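Side-chain contacts in 1-carboxybiuret hydrolase subunit AtzE (Pseudomonas sp., PDB 6C62), which hydrolyses 1-carboxybiuret to urea-1,3-dicarboxylate and ammonia in the degradation of atrazine: residues Asp19-Ala24 and Glu44-Glu49; His204-Leu209 and Phe302-Ser307; Val245-Gln250 and Asn436-Leu441; Leu312-Leu317 and Ser334-Pro339; Thr372-Pro377 and Glu382-Asn387. All coordinates share one frame; numbering follows the deposited sequence. Where two conformers were deposited one is given.

Interaction 1: residues Asp19-Ala24 and Glu44-Glu49; sequences DVCEEA and ERARAE
Glu-22 and Arg-47 meet side-on across two helices. Their side chains cross at about a right angle, yet the carboxylate and guanidinium planes are only 23° apart. The two flat groups are thus nearly coplanar, and two bonds of a salt bridge form. NE of Arg-47 reaches OE2 of Glu-22 at 2.8 Å, a little bent. NH2 of Arg-47 reaches OE1 of Glu-22 at 3.1 Å and is almost straight, at 169°. Each carboxylate oxygen uses its syn lone pair. OE1 lies in the guanidinium plane, while OE2 is tilted somewhat out of it. Glu-22 bends at chi2 (-58°), which turns its carboxylate toward Arg-47; the arginine stays extended from CG to NE. The helices, 17-35 and 43-58, run nearly antiparallel here, their local axes 9.5 Å apart at closest. They pack as a pair in the N-terminal part of the amidase fold, against strand 113-118 through Ala-24 and Ala-46. Deeper between them, SG of Cys-21 rests on CB of Ala-46 at 3.8 Å. The same sulfur lies 4.4 Å from CG of Arg-47. A leucine in place of Arg-47 would probably leave OE1 of Glu-22 without its cross-helix partner and OE2 with one arginine fewer. Arg-18, one turn before Glu-22, also forms a salt bridge to OE2, so this oxygen is shared between two arginines.

Interaction 2: residues His204-Leu209 and Phe302-Ser307; sequences HSIDHL and FVITAS
Residues Ser-205 and Ile-206 belong to a loop that faces one side of a helix, and their CA atoms lie 7.9 Å and 7.7 Å from those of Ile-304 and Thr-305 respectively. The loop leads into strand 208-213, and the helical residues are part of helix 294-312. No hydrogen bond links the two segments. Side chains make the contact. Ile-206 supplies the leading group, its CD1 methyl. This methyl sits 3.9 Å from CG2 of Ile-304 and 3.7 Å from OG1 of Thr-305. CG1 of Ile-206 lies opposite the carbonyl carbon (chi1 -43°), and an extended chi2 (174°) carries CD1 out to the helix. The side chain crosses Thr-305 at about a right angle and Ile-304 at a slant. CG2 of Ile-304 also meets CB of Ser-205 at 4.1 Å, so this one methyl touches both loop residues. The contact joins the loop leading into strand 208-213 of the central mixed sheet of the amidase fold to helix 294-312. All four residues are buried. The Thr-305 side chain is about 9 Å from that of Ser-174, the nucleophile by similarity. The polar tips turn to other partners. Thr-305 OG1 bonds to Ala-301 O in its own helix and to Asn-172, and Ser-205 OG bonds to Glu-308, one helical turn after Ile-304. Phe-406 of helix 402-407 packs on both isoleucines.

Interaction 3: residues Val245-Gln250 and Asn436-Leu441; sequences VPVLSQ and NESLCL
Leu-248 lays its CD1 methyl against Leu-441, 3.8 Å from the CB atom. The two side chains slant across each other, and the leucine from the loop reaches the base of its partner. This is loop-on-helix packing in the amidase fold. Residues 245-250 lie in the connection between helix 216-226 and strand 257-260. Residues 437-441 open the C-terminal helix 437-449. The loop makes a type I beta turn from Val-247 to Gln-250, closed by a bond from Gln-250 N to Val-247 O at 2.9 Å. The turn puts Val-247 and Leu-248 side by side against the helix. With chi1 at -178°, CG of Leu-248 points opposite the backbone N, and the branch extends toward Leu-441. The CA atoms of these two residues are 6.3 Å apart, the nearest pair across the contact. Leu-441 is one turn beyond Ser-438, so both present themselves on one side of the helix. CG2 of Val-247 meets CB of Ser-438 at 4.1 Å, a contact of carbons alone. No hydrogen bond spans the segments. Leu-441 is backed by Val-412 of strand 411-416, and Leu-248 by Glu-217 of helix 216-226. The leucines are buried; Val-247 and Ser-438 are partly exposed. The shortest approach is to a backbone atom: CD1 of Leu-248 stands 3.5 Å from O of Leu-441.

Interaction 4: residues Leu312-Leu317 and Ser334-Pro339; sequences LHLDDL and SGVLQP
Val-336 points its CB at Leu-314 and Leu-317, and the valine forks there into two methyls. One methyl goes to each leucine. CG1 meets CD1 of Leu-314 at 4.0 Å. CG2 meets CD1 of Leu-317 at 4.1 Å. The chi1 of 167° sets CG1 opposite the backbone N and CG2 opposite the carbonyl carbon, so both branches face the leucine pair. The approaches differ. Leu-314 crosses Val-336 at about a right angle, whereas Leu-317 and Val-336 slide past each other in opposite directions. The leucines are three residues apart, about one turn of helix 314-319, and this spacing lets them take one methyl each. Val-336 lies on helix 329-336. The contact therefore packs two short helices together in the helical region of the amidase fold that follows helix 294-312. The three residues are buried, and carbon touches carbon throughout. Cys-311 of helix 294-312 also packs on Val-336, and Phe-324 packs on Leu-317. Subunits meet here too. Leu-314 touches Ala-341 of the second subunit, another copy of this protein, and an apolar side chain from the chain of another protein.

Interaction 5: residues Thr372-Pro377 and Glu382-Asn387; sequences TPISAP and EWIEVN
Apolar contacts carry this pairing, and they fall into two groups. In the first, Ile-374 meets Ile-384. CD1 of Ile-374 lies 4.0 Å from CG2 of Ile-384 and 4.1 Å from CD1 of the same residue. One methyl thus rests against both branches of the strand isoleucine. The side chains slant across each other. Each isoleucine turns CG1 in between its own N and carbonyl carbon (chi1 55° in Ile-374, 63° in Ile-384), and from there the chain of Ile-374 carries CD1 to Ile-384. In the second group, CB of Pro-373 meets Val-386. It is 4.1 Å from CG1 and from CG2 of Val-386, so it sits evenly before the valine fork. Ile-384 and Val-386 alternate with Glu-385, whose CB points away from the loop. No hydrogen bond crosses between the segments. Within the loop, OG1 of Thr-372 gives a bond to O of Ile-374 at 3.0 Å, coming from above the carbonyl plane. This bond spans Pro-373. Thr-372 OG1 also bonds to Ser-180. Met-397 packs on both isoleucines, and Cys-393 and Ala-396 of helix 393-396 pack on Ile-384. The strand itself pairs with strand 389-392 through the backbone. The arrangement is that of the first strand of a two-stranded antiparallel hairpin, set with Ile-384 and Val-386 against the loop that follows strand 366-370 of the central mixed sheet of the amidase fold.

From the N terminus, interaction 1 comes first and closes a short span of chain, the rest of helix 17-35 and strand 38-41, before any of the others opens. Interaction 2 opens at the entry to strand 208-213 and closes on helix 294-312. Interaction 3 opens inside that span and closes only at the C-terminal helix, so the two cross. Interactions 4 and 5 are nested in the loop of interaction 3 and follow one another in series. Interaction 4 joins helices 314-319 and 329-336, and interaction 5 ties a small hairpin to the loop after strand 366-370. Interactions 2 and 4 touch: Ser-307 OG and Gly-335 O are probably hydrogen-bonded, as are Gln-338 NE2 and Val-303 O.

Interaction 1: residues Asp19-Ala24 and Glu44-Glu49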
# COMPACT_ATOMS: atom_id res chain seq x y z
N ASP A 19 45.13 -13.65 10.63
CA ASP A 19 45.97 -13.44 9.41
C ASP A 19 45.17 -13.12 8.15
O ASP A 19 45.59 -12.31 7.32
CB ASP A 19 46.84 -14.68 9.10
CG ASP A 19 48.05 -14.83 10.06
OD1 ASP A 19 48.35 -13.90 10.83
OD2 ASP A 19 48.70 -15.89 10.02
N VAL A 20 44.03 -13.78 8.00
CA VAL A 20 43.12 -13.51 6.89
C VAL A 20 42.59 -12.07 6.94
O VAL A 20 42.57 -11.38 5.93
CB VAL A 20 41.95 -14.52 6.85
CG1 VAL A 20 40.89 -14.08 5.84
CG2 VAL A 20 42.50 -15.88 6.42
N CYS A 21 42.20 -11.63 8.14
CA CYS A 21 41.80 -10.25 8.37
C CYS A 21 42.91 -9.21 8.03
O CYS A 21 42.68 -8.20 7.30
CB CYS A 21 41.37 -10.12 9.85
SG CYS A 21 40.98 -8.45 10.31
N GLU A 22 44.12 -9.45 8.53
CA GLU A 22 45.25 -8.57 8.24
C GLU A 22 45.61 -8.51 6.73
O GLU A 22 45.90 -7.43 6.24
CB GLU A 22 46.49 -8.99 9.04
CG GLU A 22 46.40 -8.87 10.55
CD GLU A 22 46.10 -7.47 11.06
OE1 GLU A 22 46.44 -6.48 10.37
OE2 GLU A 22 45.52 -7.35 12.15
N GLU A 23 45.51 -9.62 6.02
CA GLU A 23 45.69 -9.60 4.57
C GLU A 23 44.67 -8.69 3.86
O GLU A 23 45.03 -7.91 2.96
CB GLU A 23 45.61 -11.00 3.94
CG GLU A 23 46.78 -11.94 4.28
CD GLU A 23 46.55 -13.37 3.72
OE1 GLU A 23 46.41 -13.46 2.47
OE2 GLU A 23 46.49 -14.39 4.50
N ALA A 24 43.39 -8.81 4.24
CA ALA A 24 42.39 -7.96 3.65
C ALA A 24 42.66 -6.48 3.99
O ALA A 24 42.59 -5.62 3.10
CB ALA A 24 41.01 -8.35 4.10
N GLU A 44 39.45 -2.00 14.33
CA GLU A 44 39.40 -2.53 15.66
C GLU A 44 38.32 -3.65 15.80
O GLU A 44 38.58 -4.70 16.38
CB GLU A 44 39.12 -1.39 16.67
CG GLU A 44 39.26 -1.82 18.12
CD GLU A 44 38.96 -0.72 19.17
OE1 GLU A 44 39.05 0.47 18.82
OE2 GLU A 44 38.62 -1.06 20.33
N ARG A 45 37.14 -3.40 15.26
CA ARG A 45 36.11 -4.42 15.23
C ARG A 45 36.53 -5.66 14.44
O ARG A 45 36.30 -6.78 14.88
CB ARG A 45 34.82 -3.86 14.66
CG ARG A 45 33.71 -4.87 14.64
CD ARG A 45 32.52 -4.30 13.93
NE ARG A 45 31.53 -5.33 13.67
CZ ARG A 45 30.24 -5.16 13.72
NH1 ARG A 45 29.69 -3.98 13.98
NH2 ARG A 45 29.48 -6.22 13.47
N ALA A 46 37.09 -5.49 13.27
CA ALA A 46 37.52 -6.60 12.47
C ALA A 46 38.51 -7.47 13.21
O ALA A 46 38.43 -8.69 13.16
CB ALA A 46 38.16 -6.10 11.20
N ARG A 47 39.49 -6.83 13.84
CA ARG A 47 40.52 -7.58 14.52
C ARG A 47 39.95 -8.35 15.72
O ARG A 47 40.37 -9.49 15.93
CB ARG A 47 41.69 -6.69 14.97
CG ARG A 47 42.50 -6.23 13.80
CD ARG A 47 43.46 -5.09 14.11
NE ARG A 47 44.44 -4.92 13.05
CZ ARG A 47 45.13 -3.81 12.82
NH1 ARG A 47 44.97 -2.73 13.59
NH2 ARG A 47 45.99 -3.78 11.82
N ALA A 48 39.02 -7.74 16.45
CA ALA A 48 38.40 -8.43 17.61
C ALA A 48 37.52 -9.58 17.14
O ALA A 48 37.51 -10.63 17.80
CB ALA A 48 37.59 -7.49 18.46
N GLU A 49 36.80 -9.42 16.02
CA GLU A 49 35.99 -10.51 15.48
C GLU A 49 36.83 -11.71 15.03
O GLU A 49 36.47 -12.89 15.32
CB GLU A 49 35.04 -10.06 14.37
CG GLU A 49 33.83 -9.26 14.89
CD GLU A 49 32.94 -8.60 13.78
OE1 GLU A 49 33.37 -8.49 12.60
OE2 GLU A 49 31.81 -8.13 14.08

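Interaction 2: residues His204-Leu209 and Phe302-Ser307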
# COMPACT_ATOMS: atom_id res chain seq x y z
N HIS A 204 10.37 2.43 -0.09
CA HIS A 204 9.80 1.40 0.77
C HIS A 204 9.09 0.29 -0.04
O HIS A 204 9.16 -0.90 0.30
CB HIS A 204 8.77 2.06 1.73
CG HIS A 204 9.35 3.03 2.70
ND1 HIS A 204 8.72 4.22 3.04
CD2 HIS A 204 10.47 2.94 3.47
CE1 HIS A 204 9.46 4.82 3.98
NE2 HIS A 204 10.53 4.07 4.24
N SER A 205 8.42 0.68 -1.12
CA SER A 205 7.67 -0.27 -1.94
C SER A 205 8.56 -1.20 -2.82
O SER A 205 8.04 -2.15 -3.44
CB SER A 205 6.70 0.49 -2.89
OG SER A 205 5.58 1.08 -2.24
N ILE A 206 9.86 -0.90 -2.98
CA ILE A 206 10.68 -1.66 -3.93
C ILE A 206 12.07 -2.07 -3.47
O ILE A 206 12.68 -2.95 -4.08
CB ILE A 206 10.78 -0.91 -5.31
CG1 ILE A 206 9.44 -0.30 -5.79
CG2 ILE A 206 11.26 -1.84 -6.40
CD1 ILE A 206 9.59 0.53 -7.05
N ASP A 207 12.61 -1.50 -2.39
CA ASP A 207 13.99 -1.84 -1.97
C ASP A 207 14.18 -3.29 -1.64
O ASP A 207 13.37 -3.85 -0.89
CB ASP A 207 14.46 -1.08 -0.70
CG ASP A 207 14.55 0.43 -0.86
OD1 ASP A 207 14.66 0.93 -1.97
OD2 ASP A 207 14.49 1.10 0.25
N HIS A 208 15.26 -3.89 -2.14
CA HIS A 208 15.71 -5.23 -1.80
C HIS A 208 17.17 -5.15 -1.28
O HIS A 208 17.93 -4.28 -1.71
CB HIS A 208 15.84 -6.12 -3.03
CG HIS A 208 14.61 -6.33 -3.85
ND1 HIS A 208 14.08 -5.37 -4.69
CD2 HIS A 208 13.95 -7.48 -4.12
CE1 HIS A 208 13.07 -5.90 -5.37
NE2 HIS A 208 12.98 -7.19 -5.05
N LEU A 209 17.58 -6.07 -0.42
CA LEU A 209 18.97 -6.16 0.04
C LEU A 209 19.50 -7.52 -0.31
O LEU A 209 18.76 -8.50 -0.36
CB LEU A 209 19.06 -5.99 1.54
CG LEU A 209 18.47 -4.67 2.11
CD1 LEU A 209 18.57 -4.76 3.61
CD2 LEU A 209 19.26 -3.48 1.54
N PHE A 302 9.62 3.44 -12.15
CA PHE A 302 10.28 4.73 -12.22
C PHE A 302 9.46 5.77 -11.52
O PHE A 302 10.00 6.57 -10.72
CB PHE A 302 10.53 5.10 -13.69
CG PHE A 302 11.48 6.22 -13.88
CD1 PHE A 302 11.08 7.49 -13.68
CD2 PHE A 302 12.77 6.00 -14.29
CE1 PHE A 302 11.95 8.57 -13.83
CE2 PHE A 302 13.65 7.07 -14.51
CZ PHE A 302 13.23 8.36 -14.26
N VAL A 303 8.16 5.77 -11.77
CA VAL A 303 7.22 6.69 -11.15
C VAL A 303 7.17 6.54 -9.65
O VAL A 303 7.26 7.54 -8.94
CB VAL A 303 5.81 6.57 -11.83
CG1 VAL A 303 4.75 7.26 -11.02
CG2 VAL A 303 5.84 7.21 -13.22
N ILE A 304 7.02 5.35 -9.17
CA ILE A 304 6.94 5.07 -7.73
C ILE A 304 8.25 5.42 -7.03
O ILE A 304 8.26 5.95 -5.98
CB ILE A 304 6.56 3.59 -7.52
CG1 ILE A 304 5.07 3.46 -7.86
CG2 ILE A 304 6.80 3.09 -6.10
CD1 ILE A 304 4.59 2.02 -8.07
N THR A 305 9.35 5.11 -7.67
CA THR A 305 10.69 5.36 -7.13
C THR A 305 10.89 6.85 -6.90
O THR A 305 11.33 7.25 -5.84
CB THR A 305 11.77 4.81 -8.08
OG1 THR A 305 11.74 3.36 -8.02
CG2 THR A 305 13.13 5.32 -7.71
N ALA A 306 10.61 7.64 -7.93
CA ALA A 306 10.87 9.07 -7.84
C ALA A 306 10.01 9.74 -6.76
O ALA A 306 10.48 10.57 -6.05
CB ALA A 306 10.65 9.73 -9.18
N SER A 307 8.72 9.41 -6.72
CA SER A 307 7.87 10.03 -5.70
C SER A 307 8.19 9.54 -4.27
O SER A 307 8.24 10.39 -3.36
CB SER A 307 6.41 9.80 -6.05
OG SER A 307 6.12 10.68 -7.12

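Interaction 3: residues Val245-Gln250 and Asn436-Leu441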
# COMPACT_ATOMS: atom_id res chain seq x y z
N VAL A 245 22.23 -23.76 -0.07
CA VAL A 245 23.54 -24.40 -0.16
C VAL A 245 23.45 -25.91 -0.43
O VAL A 245 24.15 -26.37 -1.29
CB VAL A 245 24.43 -24.11 1.08
CG1 VAL A 245 25.69 -25.02 1.13
CG2 VAL A 245 24.86 -22.63 1.05
N PRO A 246 22.55 -26.65 0.26
CA PRO A 246 22.48 -28.11 0.03
C PRO A 246 22.13 -28.53 -1.38
O PRO A 246 22.46 -29.64 -1.78
CB PRO A 246 21.38 -28.57 1.01
CG PRO A 246 21.33 -27.55 2.07
CD PRO A 246 21.69 -26.25 1.38
N VAL A 247 21.43 -27.69 -2.13
CA VAL A 247 21.02 -28.08 -3.49
C VAL A 247 21.75 -27.31 -4.58
O VAL A 247 21.40 -27.43 -5.78
CB VAL A 247 19.46 -27.94 -3.66
CG1 VAL A 247 18.73 -28.85 -2.65
CG2 VAL A 247 18.97 -26.48 -3.49
N LEU A 248 22.77 -26.54 -4.21
CA LEU A 248 23.44 -25.66 -5.17
C LEU A 248 23.97 -26.41 -6.41
O LEU A 248 23.98 -25.86 -7.54
CB LEU A 248 24.57 -24.94 -4.46
CG LEU A 248 25.36 -23.94 -5.29
CD1 LEU A 248 24.45 -22.80 -5.73
CD2 LEU A 248 26.58 -23.41 -4.47
N SER A 249 24.40 -27.65 -6.18
CA SER A 249 24.96 -28.48 -7.25
C SER A 249 23.98 -29.48 -7.86
O SER A 249 24.38 -30.33 -8.60
CB SER A 249 26.23 -29.16 -6.76
OG SER A 249 27.23 -28.14 -6.72
N GLN A 250 22.69 -29.32 -7.60
CA GLN A 250 21.67 -30.23 -8.14
C GLN A 250 21.57 -30.15 -9.67
O GLN A 250 21.11 -31.12 -10.29
CB GLN A 250 20.33 -29.95 -7.47
CG GLN A 250 19.18 -30.92 -7.78
CD GLN A 250 17.95 -30.63 -6.92
OE1 GLN A 250 18.08 -30.43 -5.71
NE2 GLN A 250 16.78 -30.68 -7.50
N ASN A 436 11.95 -18.51 -5.47
CA ASN A 436 12.72 -19.58 -6.11
C ASN A 436 14.19 -19.19 -6.32
O ASN A 436 14.82 -19.62 -7.29
CB ASN A 436 12.08 -19.95 -7.48
CG ASN A 436 10.86 -20.82 -7.34
OD1 ASN A 436 10.54 -21.25 -6.27
ND2 ASN A 436 10.20 -21.10 -8.44
N GLU A 437 14.76 -18.46 -5.36
CA GLU A 437 16.20 -18.13 -5.35
C GLU A 437 17.08 -19.37 -5.63
O GLU A 437 18.07 -19.24 -6.34
CB GLU A 437 16.66 -17.62 -4.00
CG GLU A 437 16.26 -16.20 -3.62
CD GLU A 437 14.84 -16.03 -3.04
OE1 GLU A 437 13.93 -16.89 -3.24
OE2 GLU A 437 14.62 -14.99 -2.40
N SER A 438 16.75 -20.53 -5.07
CA SER A 438 17.63 -21.70 -5.27
C SER A 438 17.68 -22.17 -6.73
O SER A 438 18.71 -22.69 -7.13
CB SER A 438 17.35 -22.83 -4.27
OG SER A 438 16.14 -23.39 -4.63
N LEU A 439 16.65 -21.90 -7.54
CA LEU A 439 16.76 -22.14 -9.01
C LEU A 439 17.75 -21.21 -9.67
O LEU A 439 18.53 -21.63 -10.52
CB LEU A 439 15.40 -22.02 -9.73
CG LEU A 439 14.33 -23.03 -9.28
CD1 LEU A 439 13.07 -22.92 -10.13
CD2 LEU A 439 14.88 -24.43 -9.45
N CYS A 440 17.69 -19.93 -9.35
CA CYS A 440 18.66 -18.95 -9.89
C CYS A 440 20.08 -19.41 -9.54
O CYS A 440 21.00 -19.34 -10.37
CB CYS A 440 18.49 -17.58 -9.24
SG CYS A 440 16.88 -16.84 -9.30
N LEU A 441 20.26 -19.83 -8.30
CA LEU A 441 21.59 -20.23 -7.82
C LEU A 441 22.06 -21.51 -8.46
O LEU A 441 23.26 -21.62 -8.82
CB LEU A 441 21.62 -20.30 -6.29
CG LEU A 441 21.49 -18.94 -5.58
CD1 LEU A 441 20.95 -19.11 -4.15
CD2 LEU A 441 22.85 -18.26 -5.59

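Interaction 4: residues Leu312-Leu317 and Ser334-Pro339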
# COMPACT_ATOMS: atom_id res chain seq x y z
N LEU A 312 10.42 11.09 0.69
CA LEU A 312 11.16 10.69 1.87
C LEU A 312 12.10 11.79 2.36
O LEU A 312 12.38 11.85 3.54
CB LEU A 312 12.02 9.48 1.59
CG LEU A 312 12.52 8.62 2.76
CD1 LEU A 312 11.34 7.92 3.41
CD2 LEU A 312 13.50 7.58 2.21
N HIS A 313 12.64 12.59 1.44
CA HIS A 313 13.64 13.62 1.77
C HIS A 313 13.05 15.03 1.69
O HIS A 313 13.78 16.03 1.60
CB HIS A 313 14.80 13.50 0.78
CG HIS A 313 15.55 12.22 0.91
ND1 HIS A 313 16.41 11.99 1.95
CD2 HIS A 313 15.54 11.09 0.17
CE1 HIS A 313 16.93 10.78 1.83
NE2 HIS A 313 16.39 10.20 0.78
N LEU A 314 11.72 15.15 1.74
CA LEU A 314 11.11 16.45 1.50
C LEU A 314 11.55 17.53 2.51
O LEU A 314 11.78 18.69 2.12
CB LEU A 314 9.60 16.31 1.47
CG LEU A 314 8.81 17.59 1.23
CD1 LEU A 314 9.21 18.29 -0.06
CD2 LEU A 314 7.31 17.23 1.20
N ASP A 315 11.67 17.15 3.78
CA ASP A 315 12.01 18.12 4.82
C ASP A 315 13.37 18.71 4.56
O ASP A 315 13.53 19.93 4.69
CB ASP A 315 12.08 17.50 6.23
CG ASP A 315 10.71 17.03 6.77
OD1 ASP A 315 9.69 17.76 6.58
OD2 ASP A 315 10.67 15.92 7.43
N ASP A 316 14.35 17.87 4.20
CA ASP A 316 15.66 18.34 3.80
C ASP A 316 15.69 19.06 2.46
O ASP A 316 16.45 20.02 2.29
CB ASP A 316 16.66 17.19 3.81
CG ASP A 316 17.02 16.77 5.25
OD1 ASP A 316 17.08 17.66 6.12
OD2 ASP A 316 17.28 15.55 5.52
N LEU A 317 14.85 18.69 1.50
CA LEU A 317 14.80 19.45 0.25
C LEU A 317 14.28 20.85 0.47
O LEU A 317 14.59 21.74 -0.29
CB LEU A 317 13.97 18.73 -0.84
CG LEU A 317 14.53 17.42 -1.39
CD1 LEU A 317 13.47 16.63 -2.15
CD2 LEU A 317 15.71 17.72 -2.28
N SER A 334 11.95 16.61 -8.98
CA SER A 334 10.99 16.16 -9.96
C SER A 334 10.03 15.14 -9.42
O SER A 334 8.81 15.24 -9.60
CB SER A 334 11.72 15.52 -11.18
OG SER A 334 10.76 15.23 -12.20
N GLY A 335 10.58 14.15 -8.71
CA GLY A 335 9.76 13.10 -8.06
C GLY A 335 8.71 13.66 -7.11
O GLY A 335 7.55 13.21 -7.12
N VAL A 336 9.09 14.64 -6.31
CA VAL A 336 8.14 15.31 -5.37
C VAL A 336 7.01 16.03 -6.10
O VAL A 336 5.91 16.14 -5.58
CB VAL A 336 8.89 16.32 -4.49
CG1 VAL A 336 7.95 17.23 -3.74
CG2 VAL A 336 9.81 15.59 -3.54
N LEU A 337 7.31 16.56 -7.31
CA LEU A 337 6.33 17.33 -8.08
C LEU A 337 5.38 16.46 -8.94
O LEU A 337 4.47 17.01 -9.57
CB LEU A 337 7.01 18.42 -8.90
CG LEU A 337 7.98 19.32 -8.13
CD1 LEU A 337 8.57 20.44 -9.04
CD2 LEU A 337 7.38 19.91 -6.87
N GLN A 338 5.54 15.15 -8.92
CA GLN A 338 4.76 14.28 -9.79
C GLN A 338 3.30 14.27 -9.34
O GLN A 338 3.00 14.15 -8.15
CB GLN A 338 5.30 12.84 -9.81
CG GLN A 338 6.59 12.69 -10.56
CD GLN A 338 7.24 11.35 -10.45
OE1 GLN A 338 8.36 11.19 -10.88
NE2 GLN A 338 6.52 10.35 -9.93
N PRO A 339 2.37 14.47 -10.29
CA PRO A 339 0.93 14.25 -9.94
C PRO A 339 0.67 12.93 -9.16
O PRO A 339 1.23 11.91 -9.46
CB PRO A 339 0.24 14.22 -11.30
CG PRO A 339 1.13 15.09 -12.19
CD PRO A 339 2.54 14.88 -11.69

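Interaction 5: residues Thr372-Pro377 and Glu382-Asn387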
# COMPACT_ATOMS: atom_id res chain seq x y z
N THR A 372 22.94 -5.41 -18.00
CA THR A 372 23.10 -4.01 -18.39
C THR A 372 23.15 -3.97 -19.91
O THR A 372 23.50 -4.98 -20.54
CB THR A 372 24.40 -3.41 -17.80
OG1 THR A 372 25.52 -4.28 -18.08
CG2 THR A 372 24.29 -3.20 -16.34
N PRO A 373 22.77 -2.83 -20.53
CA PRO A 373 22.74 -2.74 -22.01
C PRO A 373 24.13 -2.77 -22.64
O PRO A 373 24.27 -3.26 -23.74
CB PRO A 373 22.05 -1.43 -22.30
CG PRO A 373 21.59 -0.89 -21.00
CD PRO A 373 22.27 -1.61 -19.89
N ILE A 374 25.13 -2.26 -21.91
CA ILE A 374 26.50 -2.21 -22.31
C ILE A 374 27.42 -2.46 -21.07
O ILE A 374 26.95 -2.42 -19.91
CB ILE A 374 26.86 -0.80 -22.86
CG1 ILE A 374 26.52 0.30 -21.85
CG2 ILE A 374 26.09 -0.46 -24.14
CD1 ILE A 374 27.21 1.61 -22.10
N SER A 375 28.71 -2.65 -21.32
CA SER A 375 29.72 -2.70 -20.25
C SER A 375 30.06 -1.30 -19.75
O SER A 375 29.58 -0.31 -20.31
CB SER A 375 30.97 -3.40 -20.77
OG SER A 375 30.68 -4.77 -20.91
N ALA A 376 30.92 -1.21 -18.73
CA ALA A 376 31.12 0.02 -18.02
C ALA A 376 31.57 1.19 -18.92
O ALA A 376 32.59 1.08 -19.58
CB ALA A 376 32.11 -0.18 -16.90
N PRO A 377 30.80 2.30 -18.94
CA PRO A 377 31.26 3.47 -19.64
C PRO A 377 32.30 4.26 -18.84
O PRO A 377 32.55 3.95 -17.63
CB PRO A 377 29.99 4.26 -19.85
CG PRO A 377 29.13 3.89 -18.72
CD PRO A 377 29.38 2.42 -18.55
N GLU A 382 27.84 11.34 -20.01
CA GLU A 382 26.50 11.86 -19.92
C GLU A 382 25.45 11.10 -20.74
O GLU A 382 24.29 11.03 -20.33
CB GLU A 382 26.49 13.33 -20.31
CG GLU A 382 27.16 14.20 -19.24
CD GLU A 382 26.23 14.44 -18.04
OE1 GLU A 382 25.01 14.66 -18.23
OE2 GLU A 382 26.71 14.37 -16.89
N TRP A 383 25.87 10.62 -21.92
CA TRP A 383 24.96 9.99 -22.89
C TRP A 383 25.57 8.69 -23.38
O TRP A 383 26.76 8.64 -23.60
CB TRP A 383 24.59 10.90 -24.10
CG TRP A 383 23.72 12.02 -23.67
CD1 TRP A 383 22.37 11.98 -23.40
CD2 TRP A 383 24.14 13.36 -23.38
NE1 TRP A 383 21.94 13.21 -22.93
CE2 TRP A 383 23.01 14.07 -22.91
CE3 TRP A 383 25.37 14.01 -23.44
CZ2 TRP A 383 23.08 15.45 -22.54
CZ3 TRP A 383 25.45 15.36 -23.09
CH2 TRP A 383 24.31 16.06 -22.62
N ILE A 384 24.75 7.64 -23.51
CA ILE A 384 25.19 6.39 -24.16
C ILE A 384 24.32 6.08 -25.36
O ILE A 384 23.22 6.61 -25.49
CB ILE A 384 25.14 5.21 -23.20
CG1 ILE A 384 23.71 4.92 -22.71
CG2 ILE A 384 26.08 5.47 -22.01
CD1 ILE A 384 23.59 3.56 -22.07
N GLU A 385 24.80 5.24 -26.25
CA GLU A 385 24.04 4.83 -27.41
C GLU A 385 23.81 3.32 -27.32
O GLU A 385 24.73 2.55 -27.09
CB GLU A 385 24.82 5.21 -28.66
CG GLU A 385 24.08 5.97 -29.77
CD GLU A 385 24.94 5.98 -31.05
OE1 GLU A 385 25.69 6.97 -31.28
OE2 GLU A 385 24.97 4.96 -31.77
N VAL A 386 22.56 2.92 -27.46
CA VAL A 386 22.17 1.50 -27.43
C VAL A 386 21.39 1.18 -28.69
O VAL A 386 20.22 1.66 -28.85
CB VAL A 386 21.31 1.17 -26.20
CG1 VAL A 386 21.11 -0.34 -26.14
CG2 VAL A 386 21.96 1.66 -24.92
N ASN A 387 22.01 0.41 -29.58
CA ASN A 387 21.42 0.05 -30.90
C ASN A 387 20.83 1.28 -31.61
O ASN A 387 19.65 1.30 -32.01
CB ASN A 387 20.39 -1.05 -30.76
CG ASN A 387 20.94 -2.27 -30.03
OD1 ASN A 387 22.07 -2.79 -30.30
ND2 ASN A 387 20.16 -2.74 -29.08